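Local coordinates for D-isomer specific 2-hydroxyacid dehydrogenase family protein (Desulfovibrio vulgaris, PDB 5TX7) that probably catalyses the NAD-dependent interconversion of D-2-hydroxyacids and the corresponding 2-oxoacids, at residues 10-15 / 296-301; 17-22 / 48-53; 197-202 / 216-221; 203-208 / 225-230. One frame throughout, in Å; residues are numbered along the deposited sequence.

The four contacts fall into two pairs, one in each lobe of the chain. Contacts 1 and 2 lie 7 Å apart between centres and touch, sharing the apolar patch where M299 and W19 meet beside the five-stranded parallel sheet. Contacts 3 and 4, also with centres 7 Å apart, sit on the seven-stranded sheet of the NAD-binding domain, where R228 of contact 4 reaches the C-terminal end of the helix carrying contact 3. The pairs lie on opposite sides of the chain's centre, 34 to 39 Å apart between contact centres. Contact 1 closes around the other three along the sequence, because helix 292-310 returns to the N-terminal lobe. L218 of contact 3 nears the probable dinucleotide-binding turn.

Contact 1 (10-15 / 296-301); sequences YTLNPG and RTLMDS
L12 leaves the loop after strand 3-6 and divides its two methyl branches between neighbouring residues of helix 292-310. CD1 goes to L298, 3.8 Å from L298 CD2 and hardly farther from its CG. The other branch turns to the methionine: L12 CD2 lies 3.7 Å from M299 CE, and M299 CE also stands 3.9 Å from L12 CG. In M299 the chain starts extended, with CG opposite the backbone N, then bends twice (chi2 71°, chi3 69°), and this folding is what carries CE across to the leucine. The apolar contact has a looser margin at N13, whose CB is 4.3 Å from M299 CE.

Polar groups do not join the two segments directly. The amide of N13 is used inside its own loop: OD1 accepts from the backbone N of I17, and more weakly from G15 N at 3.0 Å, while P14 is the centre of an inverse gamma turn from N13 to G15. The carbonyl O of L12 takes a hydrogen bond from R295 NH1, one residue before 296-301, giving the loop a polar tie to the same helix. Within the helix the regular pattern runs on, S301 N bonding to T297 O at 2.9 Å.

The loop also meets the second subunit, T11 packing on C137 and P14 on W139 of that copy. A C-terminal helix that comes back from the NAD-binding domain to pack on the N-terminal part of the chain is characteristic of the two-domain fold of D-2-hydroxyacid dehydrogenases.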
loop_
_atom_site.group_PDB
_atom_site.type_symbol
_atom_site.label_atom_id
_atom_site.label_comp_id
_atom_site.label_asym_id
_atom_site.label_seq_id
_atom_site.Cartn_x
_atom_site.Cartn_y
_atom_site.Cartn_z
ATOM N N TYR A 10 -25.476 10.321 -0.338
ATOM C CA TYR A 10 -24.683 9.907 -1.494
ATOM C C TYR A 10 -23.295 9.390 -1.099
ATOM O O TYR A 10 -22.924 8.301 -1.512
ATOM C CB TYR A 10 -24.561 11.032 -2.516
ATOM C CG TYR A 10 -23.845 10.607 -3.775
ATOM C CD1 TYR A 10 -24.424 9.690 -4.662
ATOM C CD2 TYR A 10 -22.582 11.080 -4.066
ATOM C CE1 TYR A 10 -23.759 9.294 -5.817
ATOM C CE2 TYR A 10 -21.914 10.697 -5.209
ATOM C CZ TYR A 10 -22.494 9.802 -6.091
ATOM O OH TYR A 10 -21.799 9.440 -7.243
ATOM N N THR A 11 -22.556 10.154 -0.300
ATOM C CA THR A 11 -21.225 9.741 0.170
ATOM C C THR A 11 -21.240 8.424 0.983
ATOM O O THR A 11 -20.318 7.621 0.852
ATOM C CB THR A 11 -20.510 10.839 1.006
ATOM O OG1 THR A 11 -21.324 11.228 2.110
ATOM C CG2 THR A 11 -20.212 12.093 0.157
ATOM N N LEU A 12 -22.283 8.171 1.776
ATOM C CA LEU A 12 -22.410 6.859 2.425
ATOM C C LEU A 12 -22.686 5.728 1.426
ATOM O O LEU A 12 -22.087 4.649 1.532
ATOM C CB LEU A 12 -23.479 6.863 3.498
ATOM C CG LEU A 12 -23.766 5.501 4.175
ATOM C CD1 LEU A 12 -22.538 4.868 4.827
ATOM C CD2 LEU A 12 -24.869 5.668 5.191
ATOM N N ASN A 13 -23.590 5.962 0.478
ATOM C CA ASN A 13 -23.998 4.927 -0.484
ATOM C C ASN A 13 -24.193 5.500 -1.870
ATOM O O ASN A 13 -25.319 5.833 -2.251
ATOM C CB ASN A 13 -25.294 4.232 -0.048
ATOM C CG ASN A 13 -25.737 3.138 -1.016
ATOM O OD1 ASN A 13 -25.014 2.735 -1.913
ATOM N ND2 ASN A 13 -26.933 2.649 -0.811
ATOM N N PRO A 14 -23.107 5.583 -2.653
ATOM C CA PRO A 14 -23.199 6.050 -4.036
ATOM C C PRO A 14 -23.479 4.878 -4.986
ATOM O O PRO A 14 -22.836 4.743 -6.042
ATOM C CB PRO A 14 -21.816 6.655 -4.264
ATOM C CG PRO A 14 -20.921 5.729 -3.476
ATOM C CD PRO A 14 -21.702 5.384 -2.250
ATOM N N GLY A 15 -24.418 4.018 -4.596
ATOM C CA GLY A 15 -24.893 2.924 -5.430
ATOM C C GLY A 15 -24.200 1.577 -5.254
ATOM O O GLY A 15 -24.512 0.641 -5.990
ATOM N N ARG A 296 -20.425 0.083 4.643
ATOM C CA ARG A 296 -21.316 -1.039 4.951
ATOM C C ARG A 296 -21.520 -1.184 6.473
ATOM O O ARG A 296 -22.642 -1.380 6.944
ATOM C CB ARG A 296 -20.746 -2.340 4.360
ATOM C CG ARG A 296 -21.704 -3.191 3.553
ATOM C CD ARG A 296 -20.966 -4.162 2.612
ATOM N N THR A 297 -20.437 -1.055 7.232
ATOM C CA THR A 297 -20.485 -1.154 8.684
ATOM C C THR A 297 -21.233 0.045 9.274
ATOM O O THR A 297 -22.066 -0.103 10.176
ATOM C CB THR A 297 -19.050 -1.231 9.258
ATOM O OG1 THR A 297 -18.431 -2.446 8.800
ATOM C CG2 THR A 297 -19.036 -1.178 10.800
ATOM N N LEU A 298 -20.899 1.227 8.759
ATOM C CA LEU A 298 -21.587 2.472 9.091
ATOM C C LEU A 298 -23.110 2.391 8.880
ATOM O O LEU A 298 -23.883 2.880 9.704
ATOM C CB LEU A 298 -20.953 3.625 8.308
ATOM C CG LEU A 298 -21.431 5.044 8.514
ATOM C CD1 LEU A 298 -21.521 5.426 9.975
ATOM C CD2 LEU A 298 -20.488 5.982 7.772
ATOM N N MET A 299 -23.524 1.756 7.791
ATOM C CA MET A 299 -24.940 1.555 7.506
ATOM C C MET A 299 -25.584 0.679 8.571
ATOM O O MET A 299 -26.621 1.034 9.103
ATOM C CB MET A 299 -25.120 0.916 6.126
ATOM C CG MET A 299 -26.571 0.742 5.673
ATOM S SD MET A 299 -27.413 2.273 5.245
ATOM C CE MET A 299 -26.532 2.718 3.746
ATOM N N ASP A 300 -24.966 -0.473 8.862
ATOM C CA ASP A 300 -25.477 -1.412 9.869
ATOM C C ASP A 300 -25.569 -0.792 11.261
ATOM O O ASP A 300 -26.587 -0.973 11.953
ATOM C CB ASP A 300 -24.611 -2.664 9.952
ATOM C CG ASP A 300 -24.830 -3.638 8.789
ATOM O OD1 ASP A 300 -25.961 -3.737 8.255
ATOM O OD2 ASP A 300 -23.847 -4.346 8.427
ATOM N N SER A 301 -24.522 -0.063 11.664
ATOM C CA SER A 301 -24.496 0.601 12.972
ATOM C C SER A 301 -25.542 1.699 13.078
ATOM O O SER A 301 -26.123 1.888 14.135
ATOM C CB SER A 301 -23.112 1.191 13.271
ATOM O OG SER A 301 -22.123 0.182 13.408
#

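Contact 2 (17-22 / 48-53); sequences ISWAPI and VVLTNK
A single methyl, L50 CD1, meets both W19 and I22. It lies 4.3 Å from W19 CZ3, on the six-membered half of the indole, and 4.4 Å from I22 CG2, so the touch is light on both counts. The leucine chain runs extended beyond its first bend (chi2 174°), which pushes CD1 out from strand 48-51 towards the helix. W19 and I22 are themselves neighbours, with I22 CG1 at the indole's edge, in the ring plane.

The hydrogen bonds stay within each segment. S18 OG accepts from A20 N at 3.0 Å in a fairly straight bond (159°), a capping bond just ahead of helix 20-23. Past the strand end, K53 NZ bonds to N52 OD1 at 2.8 Å, and the D8 carboxylate accepts from both backbone N atoms, OD1 from N52 and OD2 from K53. The K53 ammonium also makes a cation-pi contact with W136 of the second subunit.

Strand 48-51 runs parallel to strand 3-6 on one side and strand 69-72 on the other. I4 of strand 3-6 is a common neighbour, touching both I22 and L50, while W19 also touches L28 and V30 of strand 27-30 and M299 of helix 292-310.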
loop_
_atom_site.group_PDB
_atom_site.type_symbol
_atom_site.label_atom_id
_atom_site.label_comp_id
_atom_site.label_asym_id
_atom_site.label_seq_id
_atom_site.Cartn_x
_atom_site.Cartn_y
_atom_site.Cartn_z
ATOM N N ILE A 17 -23.584 -0.037 -1.975
ATOM C CA ILE A 17 -24.059 -0.753 -0.802
ATOM C C ILE A 17 -25.589 -0.632 -0.812
ATOM O O ILE A 17 -26.162 -0.323 -1.846
ATOM C CB ILE A 17 -23.375 -0.277 0.512
ATOM C CG1 ILE A 17 -23.675 1.191 0.834
ATOM C CG2 ILE A 17 -21.886 -0.480 0.393
ATOM C CD1 ILE A 17 -23.190 1.641 2.187
ATOM N N SER A 18 -26.234 -0.907 0.312
ATOM C CA SER A 18 -27.683 -1.028 0.380
ATOM C C SER A 18 -28.245 -0.288 1.590
ATOM O O SER A 18 -27.695 -0.378 2.684
ATOM C CB SER A 18 -28.056 -2.503 0.488
ATOM O OG SER A 18 -29.456 -2.657 0.614
ATOM N N TRP A 19 -29.349 0.427 1.373
ATOM C CA TRP A 19 -30.115 1.040 2.464
ATOM C C TRP A 19 -31.035 0.017 3.155
ATOM O O TRP A 19 -31.707 0.363 4.121
ATOM C CB TRP A 19 -30.957 2.215 1.939
ATOM C CG TRP A 19 -30.152 3.356 1.508
ATOM C CD1 TRP A 19 -29.771 3.655 0.235
ATOM C CD2 TRP A 19 -29.593 4.363 2.342
ATOM N NE1 TRP A 19 -29.000 4.790 0.226
ATOM C CE2 TRP A 19 -28.881 5.251 1.511
ATOM C CE3 TRP A 19 -29.622 4.607 3.726
ATOM C CZ2 TRP A 19 -28.203 6.362 2.010
ATOM C CZ3 TRP A 19 -28.942 5.715 4.226
ATOM C CH2 TRP A 19 -28.234 6.573 3.357
ATOM N N ALA A 20 -31.066 -1.227 2.679
ATOM C CA ALA A 20 -31.995 -2.235 3.212
ATOM C C ALA A 20 -32.101 -2.313 4.752
ATOM O O ALA A 20 -33.214 -2.427 5.278
ATOM C CB ALA A 20 -31.690 -3.609 2.629
ATOM N N PRO A 21 -30.969 -2.239 5.476
ATOM C CA PRO A 21 -31.080 -2.273 6.946
ATOM C C PRO A 21 -31.893 -1.125 7.545
ATOM O O PRO A 21 -32.566 -1.327 8.548
ATOM C CB PRO A 21 -29.619 -2.203 7.415
ATOM C CG PRO A 21 -28.835 -2.753 6.270
ATOM C CD PRO A 21 -29.564 -2.296 5.036
ATOM N N ILE A 22 -31.831 0.057 6.931
ATOM C CA ILE A 22 -32.638 1.212 7.342
ATOM C C ILE A 22 -34.094 1.061 6.839
ATOM O O ILE A 22 -35.027 1.381 7.557
ATOM C CB ILE A 22 -32.075 2.549 6.808
ATOM C CG1 ILE A 22 -30.569 2.711 7.093
ATOM C CG2 ILE A 22 -32.844 3.734 7.387
ATOM C CD1 ILE A 22 -30.173 2.899 8.530
ATOM N N VAL A 48 -37.120 10.552 12.199
ATOM C CA VAL A 48 -35.678 10.318 12.280
ATOM C C VAL A 48 -34.969 11.005 11.121
ATOM O O VAL A 48 -35.344 10.798 9.957
ATOM C CB VAL A 48 -35.330 8.806 12.178
ATOM C CG1 VAL A 48 -33.832 8.583 12.331
ATOM C CG2 VAL A 48 -36.071 8.014 13.226
ATOM N N VAL A 49 -33.936 11.784 11.435
ATOM C CA VAL A 49 -33.107 12.423 10.426
ATOM C C VAL A 49 -31.694 11.807 10.478
ATOM O O VAL A 49 -31.103 11.652 11.560
ATOM C CB VAL A 49 -33.051 13.955 10.634
ATOM C CG1 VAL A 49 -31.885 14.599 9.872
ATOM C CG2 VAL A 49 -34.360 14.579 10.209
ATOM N N LEU A 50 -31.160 11.464 9.304
ATOM C CA LEU A 50 -29.768 11.002 9.166
ATOM C C LEU A 50 -28.964 12.098 8.464
ATOM O O LEU A 50 -29.382 12.599 7.414
ATOM C CB LEU A 50 -29.703 9.721 8.358
ATOM C CG LEU A 50 -30.641 8.593 8.818
ATOM C CD1 LEU A 50 -30.571 7.439 7.819
ATOM C CD2 LEU A 50 -30.296 8.152 10.249
ATOM N N THR A 51 -27.850 12.493 9.078
ATOM C CA THR A 51 -26.971 13.501 8.521
ATOM C C THR A 51 -25.527 13.020 8.656
ATOM O O THR A 51 -25.150 12.440 9.663
ATOM C CB THR A 51 -27.135 14.871 9.216
ATOM O OG1 THR A 51 -26.198 15.807 8.675
ATOM C CG2 THR A 51 -26.917 14.798 10.746
ATOM N N ASN A 52 -24.740 13.231 7.612
ATOM C CA ASN A 52 -23.303 13.058 7.680
ATOM C C ASN A 52 -22.705 14.430 7.996
ATOM O O ASN A 52 -22.199 14.647 9.083
ATOM C CB ASN A 52 -22.768 12.458 6.367
ATOM C CG ASN A 52 -21.348 11.936 6.487
ATOM O OD1 ASN A 52 -20.572 12.388 7.323
ATOM N ND2 ASN A 52 -21.010 10.965 5.643
ATOM N N LYS A 53 -22.792 15.352 7.048
ATOM C CA LYS A 53 -22.228 16.694 7.205
ATOM C C LYS A 53 -23.252 17.813 7.019
ATOM O O LYS A 53 -22.870 18.977 6.983
ATOM C CB LYS A 53 -21.059 16.897 6.215
ATOM C CG LYS A 53 -19.883 15.963 6.399
ATOM C CD LYS A 53 -19.184 16.144 7.739
ATOM C CE LYS A 53 -17.995 15.191 7.887
ATOM N NZ LYS A 53 -18.402 13.843 8.385
#

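Contact 3 (197-202 / 216-221); sequences ELFTSA and EGLVDA
The F199 ring points its far end at the loop, and it is its edge, near the ring plane, that receives L218: CD2 of that leucine lies 3.9 Å from F199 CZ and 4.0 Å from F199 CE1. CZ also meets V219, whose CG2 is 3.9 Å away, and the two side chains run roughly at right angles. One ring corner thus touches two branches from successive residues. Outside the two segments, V205, M227 and the side chain of R223 also touch F199. With chi1 at -77° the ring lies opposite its own carbonyl carbon, leaning off helix 195-201 towards the loop.

This is a piece of the Rossmann-type NAD-binding domain: helix 195-201 leads into strand 204-207, and the loop residues 216-221 belong to the connection that carries the chain from that strand to helix 221-225. The side chain of L218 comes close to, but makes no contact with, G155, G157 and G160, whose GxGxxG spacing is consistent with a dinucleotide-binding turn.

The loop's own shape sets L218 and V219 side by side. V219 is the centre of an inverse gamma turn, closed by a weak bond from D220 N to L218 O at 3.1 Å, and its backbone bonds with L241 and D243. D220 then takes the N-cap position, OD1 accepting from R223 N at the start of helix 221-225. At the other segment, A202 N bonds to L198 O at 2.9 Å as the helix ends.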
loop_
_atom_site.group_PDB
_atom_site.type_symbol
_atom_site.label_atom_id
_atom_site.label_comp_id
_atom_site.label_asym_id
_atom_site.label_seq_id
_atom_site.Cartn_x
_atom_site.Cartn_y
_atom_site.Cartn_z
ATOM N N GLU A 197 10.067 13.650 21.941
ATOM C CA GLU A 197 10.878 12.458 21.683
ATOM C C GLU A 197 10.414 11.675 20.449
ATOM O O GLU A 197 11.240 11.117 19.713
ATOM C CB GLU A 197 10.844 11.556 22.925
ATOM C CG GLU A 197 11.780 10.351 22.930
ATOM C CD GLU A 197 11.635 9.497 24.199
ATOM O OE1 GLU A 197 11.043 9.974 25.222
ATOM O OE2 GLU A 197 12.111 8.332 24.169
ATOM N N LEU A 198 9.100 11.638 20.227
ATOM C CA LEU A 198 8.528 10.980 19.048
ATOM C C LEU A 198 9.084 11.613 17.786
ATOM O O LEU A 198 9.574 10.893 16.929
ATOM C CB LEU A 198 6.997 11.033 19.042
ATOM C CG LEU A 198 6.236 10.221 17.969
ATOM C CD1 LEU A 198 4.863 9.798 18.466
ATOM C CD2 LEU A 198 6.052 10.949 16.650
ATOM N N PHE A 199 9.039 12.940 17.686
ATOM C CA PHE A 199 9.556 13.630 16.478
ATOM C C PHE A 199 11.063 13.508 16.240
ATOM O O PHE A 199 11.476 13.437 15.078
ATOM C CB PHE A 199 9.124 15.103 16.436
ATOM C CG PHE A 199 7.702 15.277 16.016
ATOM C CD1 PHE A 199 6.686 15.241 16.961
ATOM C CD2 PHE A 199 7.370 15.397 14.674
ATOM C CE1 PHE A 199 5.364 15.360 16.588
ATOM C CE2 PHE A 199 6.054 15.545 14.298
ATOM C CZ PHE A 199 5.048 15.512 15.256
ATOM N N THR A 200 11.881 13.451 17.306
ATOM C CA THR A 200 13.318 13.281 17.129
ATOM C C THR A 200 13.682 11.838 16.725
ATOM O O THR A 200 14.700 11.632 16.085
ATOM C CB THR A 200 14.183 13.721 18.355
ATOM O OG1 THR A 200 14.007 12.838 19.452
ATOM C CG2 THR A 200 13.871 15.101 18.819
ATOM N N SER A 201 12.863 10.857 17.097
ATOM C CA SER A 201 13.189 9.434 16.874
ATOM C C SER A 201 12.480 8.775 15.694
ATOM O O SER A 201 12.929 7.743 15.239
ATOM C CB SER A 201 12.860 8.622 18.123
ATOM O OG SER A 201 13.650 9.059 19.209
ATOM N N ALA A 202 11.373 9.344 15.219
ATOM C CA ALA A 202 10.572 8.736 14.169
ATOM C C ALA A 202 11.032 9.115 12.769
ATOM O O ALA A 202 11.282 10.282 12.478
ATOM C CB ALA A 202 9.121 9.126 14.331
ATOM N N GLU A 216 -3.959 21.738 18.407
ATOM C CA GLU A 216 -3.873 22.619 17.240
ATOM C C GLU A 216 -2.398 23.022 16.973
ATOM O O GLU A 216 -1.680 23.435 17.878
ATOM C CB GLU A 216 -4.747 23.858 17.357
ATOM C CG GLU A 216 -4.642 24.723 16.091
ATOM C CD GLU A 216 -5.833 25.636 15.830
ATOM O OE1 GLU A 216 -7.000 25.210 16.027
ATOM O OE2 GLU A 216 -5.596 26.787 15.388
ATOM N N GLY A 217 -1.962 22.857 15.723
ATOM C CA GLY A 217 -0.609 23.201 15.296
ATOM C C GLY A 217 0.473 22.380 15.962
ATOM O O GLY A 217 1.579 22.876 16.226
ATOM N N LEU A 218 0.146 21.121 16.230
ATOM C CA LEU A 218 1.061 20.155 16.845
ATOM C C LEU A 218 2.312 19.971 15.996
ATOM O O LEU A 218 3.429 20.038 16.499
ATOM C CB LEU A 218 0.312 18.828 17.006
ATOM C CG LEU A 218 0.862 17.568 17.605
ATOM C CD1 LEU A 218 -0.335 16.764 18.106
ATOM C CD2 LEU A 218 1.656 16.772 16.588
ATOM N N VAL A 219 2.105 19.719 14.704
ATOM C CA VAL A 219 3.199 19.612 13.745
ATOM C C VAL A 219 3.583 21.030 13.296
ATOM O O VAL A 219 3.051 21.570 12.304
ATOM C CB VAL A 219 2.825 18.726 12.551
ATOM C CG1 VAL A 219 4.013 18.579 11.592
ATOM C CG2 VAL A 219 2.347 17.364 13.067
ATOM N N ASP A 220 4.495 21.624 14.067
ATOM C CA ASP A 220 4.963 22.984 13.840
ATOM C C ASP A 220 6.420 22.994 13.399
ATOM O O ASP A 220 7.088 21.954 13.400
ATOM C CB ASP A 220 4.732 23.861 15.089
ATOM C CG ASP A 220 5.459 23.368 16.347
ATOM O OD1 ASP A 220 6.182 22.344 16.319
ATOM O OD2 ASP A 220 5.282 24.032 17.396
ATOM N N ALA A 221 6.898 24.184 13.037
ATOM C CA ALA A 221 8.274 24.384 12.582
ATOM C C ALA A 221 9.317 23.756 13.494
ATOM O O ALA A 221 10.274 23.186 12.988
ATOM C CB ALA A 221 8.569 25.876 12.396
#

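Contact 4 (203-208 / 225-230); sequences DVVSLH and ASMRPG
D203 and R228 form a salt bridge in which one carboxylate oxygen takes two N-H groups. R228 NE reaches D203 OD1 at 3.3 Å with an N-H...O angle of 151°, arriving on the syn side but well out of the carboxylate plane; the second bond, from R228 NH2 to the same OD1 at 3.4 Å, is weak. The oxygen lies at the guanidinium's edge, yet the two planes are 60° apart, so this is not a coplanar two-oxygen pairing. A bend in the arginine chain (chi3 -89°) turns that edge to the aspartate. Nearby, the apolar part of the contact is one pair of methyls: V205 CG2 is 3.5 Å from M227 CE.

A water adds an indirect link, donating to G230 O at 2.9 Å and weakly to D203 O at 3.4 Å.

Second-shell groups fix the charged pair. D203 OD2 accepts from the backbone N of T150, which probably steadies the carboxylate, and R228 NH2 has a further weak bond to S201 O at the end of helix 195-201.

Strand 204-207 lies between strands 150-154 and 231-235 of the parallel sheet, bonding to T150 and G152 on one side and joined to Y232 on the other. V205 sits on the face covered by helix 195-201, against L198; V204 points the other way, onto L111 of helix 100-116.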
loop_
_atom_site.group_PDB
_atom_site.type_symbol
_atom_site.label_atom_id
_atom_site.label_comp_id
_atom_site.label_asym_id
_atom_site.label_seq_id
_atom_site.Cartn_x
_atom_site.Cartn_y
_atom_site.Cartn_z
ATOM N N ASP A 203 11.104 8.099 11.914
ATOM C CA ASP A 203 11.299 8.269 10.475
ATOM C C ASP A 203 9.991 8.506 9.726
ATOM O O ASP A 203 10.012 9.090 8.656
ATOM C CB ASP A 203 11.986 7.035 9.885
ATOM C CG ASP A 203 13.346 6.805 10.474
ATOM O OD1 ASP A 203 14.191 7.704 10.360
ATOM O OD2 ASP A 203 13.567 5.733 11.099
ATOM N N VAL A 204 8.888 7.986 10.257
ATOM C CA VAL A 204 7.558 8.233 9.737
ATOM C C VAL A 204 6.690 8.619 10.911
ATOM O O VAL A 204 6.659 7.910 11.902
ATOM C CB VAL A 204 6.928 6.976 9.104
ATOM C CG1 VAL A 204 5.540 7.296 8.536
ATOM C CG2 VAL A 204 7.841 6.393 8.043
ATOM N N VAL A 205 5.959 9.717 10.777
ATOM C CA VAL A 205 5.025 10.157 11.787
ATOM C C VAL A 205 3.628 10.087 11.204
ATOM O O VAL A 205 3.398 10.684 10.166
ATOM C CB VAL A 205 5.290 11.626 12.188
ATOM C CG1 VAL A 205 4.170 12.151 13.084
ATOM C CG2 VAL A 205 6.588 11.719 12.948
ATOM N N SER A 206 2.703 9.417 11.903
ATOM C CA SER A 206 1.302 9.407 11.534
ATOM C C SER A 206 0.404 9.956 12.640
ATOM O O SER A 206 0.528 9.547 13.792
ATOM C CB SER A 206 0.868 7.993 11.199
ATOM O OG SER A 206 -0.441 8.008 10.620
ATOM N N LEU A 207 -0.538 10.837 12.282
ATOM C CA LEU A 207 -1.396 11.528 13.254
ATOM C C LEU A 207 -2.738 10.840 13.447
ATOM O O LEU A 207 -3.439 10.542 12.476
ATOM C CB LEU A 207 -1.631 12.975 12.816
ATOM C CG LEU A 207 -0.376 13.832 12.578
ATOM C CD1 LEU A 207 -0.788 15.282 12.349
ATOM C CD2 LEU A 207 0.645 13.746 13.709
ATOM N N HIS A 208 -3.092 10.589 14.710
ATOM C CA HIS A 208 -4.306 9.842 15.071
ATOM C C HIS A 208 -4.964 10.361 16.351
ATOM O O HIS A 208 -5.493 9.583 17.149
ATOM C CB HIS A 208 -3.968 8.355 15.219
ATOM C CG HIS A 208 -3.441 7.754 13.967
ATOM N ND1 HIS A 208 -4.268 7.421 12.919
ATOM C CD2 HIS A 208 -2.179 7.521 13.544
ATOM C CE1 HIS A 208 -3.547 6.962 11.918
ATOM N NE2 HIS A 208 -2.270 7.013 12.273
ATOM N N ALA A 225 11.849 20.748 12.559
ATOM C CA ALA A 225 13.304 20.943 12.663
ATOM C C ALA A 225 14.005 19.848 13.473
ATOM O O ALA A 225 15.173 19.563 13.243
ATOM C CB ALA A 225 13.604 22.290 13.281
ATOM N N SER A 226 13.297 19.251 14.430
ATOM C CA SER A 226 13.841 18.157 15.236
ATOM C C SER A 226 13.929 16.821 14.492
ATOM O O SER A 226 14.619 15.919 14.943
ATOM C CB SER A 226 13.032 17.990 16.544
ATOM O OG SER A 226 11.874 17.209 16.362
ATOM N N MET A 227 13.219 16.683 13.382
ATOM C CA MET A 227 13.139 15.390 12.684
ATOM C C MET A 227 14.395 15.156 11.868
ATOM O O MET A 227 15.073 16.110 11.465
ATOM C CB MET A 227 11.933 15.331 11.757
ATOM C CG MET A 227 10.598 15.337 12.486
ATOM S SD MET A 227 9.200 15.136 11.372
ATOM C CE MET A 227 9.252 13.343 11.290
ATOM N N ARG A 228 14.709 13.892 11.642
ATOM C CA ARG A 228 15.791 13.513 10.760
ATOM C C ARG A 228 15.437 13.879 9.319
ATOM O O ARG A 228 14.281 13.704 8.904
ATOM C CB ARG A 228 16.057 12.022 10.848
ATOM C CG ARG A 228 16.665 11.610 12.155
ATOM C CD ARG A 228 17.335 10.257 11.993
ATOM N NE ARG A 228 16.407 9.166 12.264
ATOM C CZ ARG A 228 16.048 8.754 13.480
ATOM N NH1 ARG A 228 16.523 9.330 14.591
ATOM N NH2 ARG A 228 15.196 7.739 13.590
ATOM N N PRO A 229 16.429 14.366 8.547
ATOM C CA PRO A 229 16.148 14.644 7.150
ATOM C C PRO A 229 15.816 13.365 6.397
ATOM O O PRO A 229 16.386 12.309 6.700
ATOM C CB PRO A 229 17.436 15.276 6.649
ATOM C CG PRO A 229 18.472 14.724 7.525
ATOM C CD PRO A 229 17.843 14.568 8.859
ATOM N N GLY A 230 14.880 13.457 5.460
ATOM C CA GLY A 230 14.382 12.285 4.770
ATOM C C GLY A 230 13.175 11.616 5.411
ATOM O O GLY A 230 12.789 10.508 4.991
HETATM O O HOH W 1 12.282 7.966 6.392
#